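Local coordinates for 4-hydroxy-tetrahydrodipicolinate synthase (Methylacidiphilum fumariolicum SolV, PDB 6T3T), which probably condenses pyruvate with aspartate-beta-semialdehyde to 4-hydroxy-tetrahydrodipicolinate, a step of lysine biosynthesis, through a Schiff-base intermediate, at residues 22-27 / 61-66. Residues are numbered along the deposited sequence; the frame is centred on the assembly and turned at random.
Sequences KALERL and RLTAEI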
ATOM      1  N   LYS A  22     -36.957  14.785  16.794  1.00 23.70           N
ATOM      2  CA  LYS A  22     -36.581  15.758  17.807  1.00 26.54           C
ATOM      3  C   LYS A  22     -35.063  15.905  17.894  1.00 23.61           C
ATOM      4  O   LYS A  22     -34.541  17.023  17.975  1.00 20.62           O
ATOM      5  CB  LYS A  22     -37.181  15.363  19.149  1.00 24.09           C
ATOM      6  CG  LYS A  22     -36.928  16.390  20.252  1.00 31.35           C
ATOM      7  CD  LYS A  22     -37.605  17.732  19.942  1.00 37.16           C
ATOM      8  CE  LYS A  22     -36.720  18.936  20.311  1.00 40.51           C
ATOM      9  NZ  LYS A  22     -35.747  19.248  19.207  1.00 37.56           N
ATOM     10  N   ALA A  23     -34.335  14.784  17.877  1.00 26.06           N
ATOM     11  CA  ALA A  23     -32.875  14.851  17.930  1.00 20.08           C
ATOM     12  C   ALA A  23     -32.324  15.554  16.702  1.00 20.99           C
ATOM     13  O   ALA A  23     -31.371  16.336  16.794  1.00 20.35           O
ATOM     14  CB  ALA A  23     -32.289  13.455  18.051  1.00 17.90           C
ATOM     15  N   LEU A  24     -32.916  15.284  15.543  1.00 17.96           N
ATOM     16  CA  LEU A  24     -32.481  15.937  14.318  1.00 20.47           C
ATOM     17  C   LEU A  24     -32.691  17.443  14.404  1.00 22.31           C
ATOM     18  O   LEU A  24     -31.809  18.224  14.028  1.00 23.38           O
ATOM     19  CB  LEU A  24     -33.231  15.346  13.120  1.00 15.94           C
ATOM     20  CG  LEU A  24     -32.881  15.881  11.735  1.00 17.29           C
ATOM     21  CD1 LEU A  24     -31.402  15.695  11.421  1.00 16.84           C
ATOM     22  CD2 LEU A  24     -33.746  15.209  10.696  1.00 19.84           C
ATOM     23  N   GLU A  25     -33.873  17.867  14.858  1.00 17.01           N
ATOM     24  CA  GLU A  25     -34.140  19.286  15.019  1.00 19.28           C
ATOM     25  C   GLU A  25     -33.136  19.917  15.972  1.00 19.89           C
ATOM     26  O   GLU A  25     -32.617  21.005  15.712  1.00 18.59           O
ATOM     27  CB  GLU A  25     -35.570  19.505  15.517  1.00 24.11           C
ATOM     28  CG  GLU A  25     -36.634  19.060  14.540  1.00 25.11           C
ATOM     29  CD  GLU A  25     -38.027  18.910  15.168  1.00 33.86           C
ATOM     30  OE1 GLU A  25     -38.203  19.229  16.368  1.00 36.56           O
ATOM     31  OE2 GLU A  25     -38.945  18.449  14.454  1.00 36.88           O
ATOM     32  N   ARG A  26     -32.885  19.277  17.115  1.00 20.07           N
ATOM     33  CA  ARG A  26     -31.961  19.900  18.055  1.00 25.44           C
ATOM     34  C   ARG A  26     -30.573  20.018  17.450  1.00 20.44           C
ATOM     35  O   ARG A  26     -29.898  21.035  17.634  1.00 18.59           O
ATOM     36  CB  ARG A  26     -31.895  19.158  19.391  1.00 25.13           C
ATOM     37  CG  ARG A  26     -31.232  20.082  20.456  1.00 35.59           C
ATOM     38  CD  ARG A  26     -31.331  19.625  21.931  1.00 47.99           C
ATOM     39  NE  ARG A  26     -32.701  19.555  22.463  1.00 55.64           N
ATOM     40  CZ  ARG A  26     -33.508  20.603  22.667  1.00 56.99           C
ATOM     41  NH1 ARG A  26     -33.113  21.838  22.367  1.00 49.91           N
ATOM     42  NH2 ARG A  26     -34.728  20.409  23.165  1.00 48.09           N
ATOM     43  N   LEU A  27     -30.114  18.968  16.763  1.00 19.28           N
ATOM     44  CA  LEU A  27     -28.778  18.995  16.170  1.00 20.29           C
ATOM     45  C   LEU A  27     -28.680  20.071  15.095  1.00 20.47           C
ATOM     46  O   LEU A  27     -27.678  20.800  15.016  1.00 19.00           O
ATOM     47  CB  LEU A  27     -28.422  17.605  15.635  1.00 20.01           C
ATOM     48  CG  LEU A  27     -27.125  17.312  14.882  1.00 26.64           C
ATOM     49  CD1 LEU A  27     -25.920  16.971  15.792  1.00 26.00           C
ATOM     50  CD2 LEU A  27     -27.394  16.167  13.915  1.00 31.31           C
ATOM     51  N   ARG A  61     -35.732  15.654   3.334  1.00 21.73           N
ATOM     52  CA  ARG A  61     -36.881  16.544   3.435  1.00 25.32           C
ATOM     53  C   ARG A  61     -36.949  17.200   4.805  1.00 25.08           C
ATOM     54  O   ARG A  61     -37.211  18.404   4.910  1.00 22.35           O
ATOM     55  CB  ARG A  61     -38.177  15.788   3.136  1.00 28.17           C
ATOM     56  CG  ARG A  61     -39.361  16.703   2.857  1.00 30.05           C
ATOM     57  CD  ARG A  61     -40.404  15.950   2.067  1.00 35.81           C
ATOM     58  NE  ARG A  61     -40.376  14.552   2.455  1.00 44.52           N
ATOM     59  CZ  ARG A  61     -40.548  13.533   1.615  1.00 46.74           C
ATOM     60  NH1 ARG A  61     -40.730  13.758   0.312  1.00 44.24           N
ATOM     61  NH2 ARG A  61     -40.499  12.290   2.087  1.00 40.97           N
ATOM     62  N   LEU A  62     -36.760  16.410   5.869  1.00 22.55           N
ATOM     63  CA  LEU A  62     -36.800  16.961   7.220  1.00 22.02           C
ATOM     64  C   LEU A  62     -35.737  18.023   7.411  1.00 23.19           C
ATOM     65  O   LEU A  62     -35.996  19.068   8.017  1.00 22.59           O
ATOM     66  CB  LEU A  62     -36.580  15.860   8.244  1.00 21.94           C
ATOM     67  CG  LEU A  62     -37.783  14.990   8.521  1.00 29.02           C
ATOM     68  CD1 LEU A  62     -37.295  13.704   9.184  1.00 30.53           C
ATOM     69  CD2 LEU A  62     -38.771  15.753   9.394  1.00 28.63           C
ATOM     70  N   THR A  63     -34.522  17.752   6.922  1.00 18.93           N
ATOM     71  CA  THR A  63     -33.443  18.723   7.000  1.00 22.85           C
ATOM     72  C   THR A  63     -33.833  20.017   6.293  1.00 22.73           C
ATOM     73  O   THR A  63     -33.660  21.103   6.844  1.00 18.68           O
ATOM     74  CB  THR A  63     -32.154  18.135   6.414  1.00 23.85           C
ATOM     75  OG1 THR A  63     -31.805  16.929   7.115  1.00 21.34           O
ATOM     76  CG2 THR A  63     -31.004  19.138   6.519  1.00 17.93           C
ATOM     77  N   ALA A  64     -34.394  19.916   5.081  1.00 19.98           N
ATOM     78  CA  ALA A  64     -34.817  21.121   4.371  1.00 22.64           C
ATOM     79  C   ALA A  64     -35.909  21.834   5.133  1.00 20.84           C
ATOM     80  O   ALA A  64     -35.870  23.059   5.278  1.00 20.76           O
ATOM     81  CB  ALA A  64     -35.289  20.806   2.950  1.00 16.75           C
ATOM     82  N   GLU A  65     -36.895  21.085   5.640  1.00 21.48           N
ATOM     83  CA  GLU A  65     -37.986  21.723   6.364  1.00 21.66           C
ATOM     84  C   GLU A  65     -37.492  22.425   7.617  1.00 23.85           C
ATOM     85  O   GLU A  65     -37.860  23.580   7.859  1.00 22.49           O
ATOM     86  CB  GLU A  65     -39.045  20.702   6.741  1.00 22.30           C
ATOM     87  CG  GLU A  65     -39.929  20.378   5.585  1.00 32.45           C
ATOM     88  CD  GLU A  65     -40.641  19.087   5.799  1.00 34.39           C
ATOM     89  OE1 GLU A  65     -41.238  18.590   4.827  1.00 37.49           O
ATOM     90  OE2 GLU A  65     -40.613  18.583   6.941  1.00 30.61           O
ATOM     91  N   ILE A  66     -36.618  21.763   8.395  1.00 20.39           N
ATOM     92  CA  ILE A  66     -36.122  22.354   9.644  1.00 23.12           C
ATOM     93  C   ILE A  66     -35.255  23.570   9.357  1.00 17.30           C
ATOM     94  O   ILE A  66     -35.459  24.637   9.940  1.00 17.46           O
ATOM     95  CB  ILE A  66     -35.350  21.312  10.477  1.00 20.14           C
ATOM     96  CG1 ILE A  66     -36.309  20.286  11.091  1.00 21.34           C
ATOM     97  CG2 ILE A  66     -34.529  21.991  11.566  1.00 15.91           C
ATOM     98  CD1 ILE A  66     -35.708  18.866  11.137  1.00 21.15           C
TER
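Leu24 reaches from helix 21-32 onto Leu62 and Ile66 of helix 53-67, joining two neighbouring helices on the outside of the (beta/alpha)8, or TIM, barrel of the DapA family. These helices follow the first and second strands of the barrel, 5-9 and 38-40. The short segments 22-27 and 61-66 run roughly in the same direction, at 48° to each other, and their axes come no nearer than 10.3 Å. Side chains therefore bridge the gap, without any hydrogen bond from one segment to the other. The buried side centres on Leu24 and is mainly apolar. CB of Leu24 points toward the partner helix and, with CG anti to the backbone N (chi1 -178°), the CD2 branch lies 3.8 Å from CB of Leu62 and 4.1 Å from CD1 of the same residue. Thr63 lies at the margin of this patch; its OG1 is 4.4 Å from Leu24 CD2 and is hydrogen-bonded to the carbonyl O of Leu59, one turn back in its own helix. Ile10 and Pro13, in loops, also touch Leu24, while Leu28, one turn on in helix 21-32, packs against Thr63 and Ile66. Toward solvent lie Glu25 and the partly exposed Ile66, still closely packed, their side chains crossing at about a right angle. Glu25 offers its aliphatic part here; the looser end is its carboxylate, carried on an extended chain, whose OE1 makes a long salt bridge with Lys22 NZ in its own helix (3.8 Å). The tightest packing is at Ile66: CG1, anti to the carbonyl carbon (chi1 -72°), lies 3.7 Å from Glu25 CG, and the CD1 it carries sits 4.2 Å from Leu24 CG and 3.5 Å from Glu25 CG.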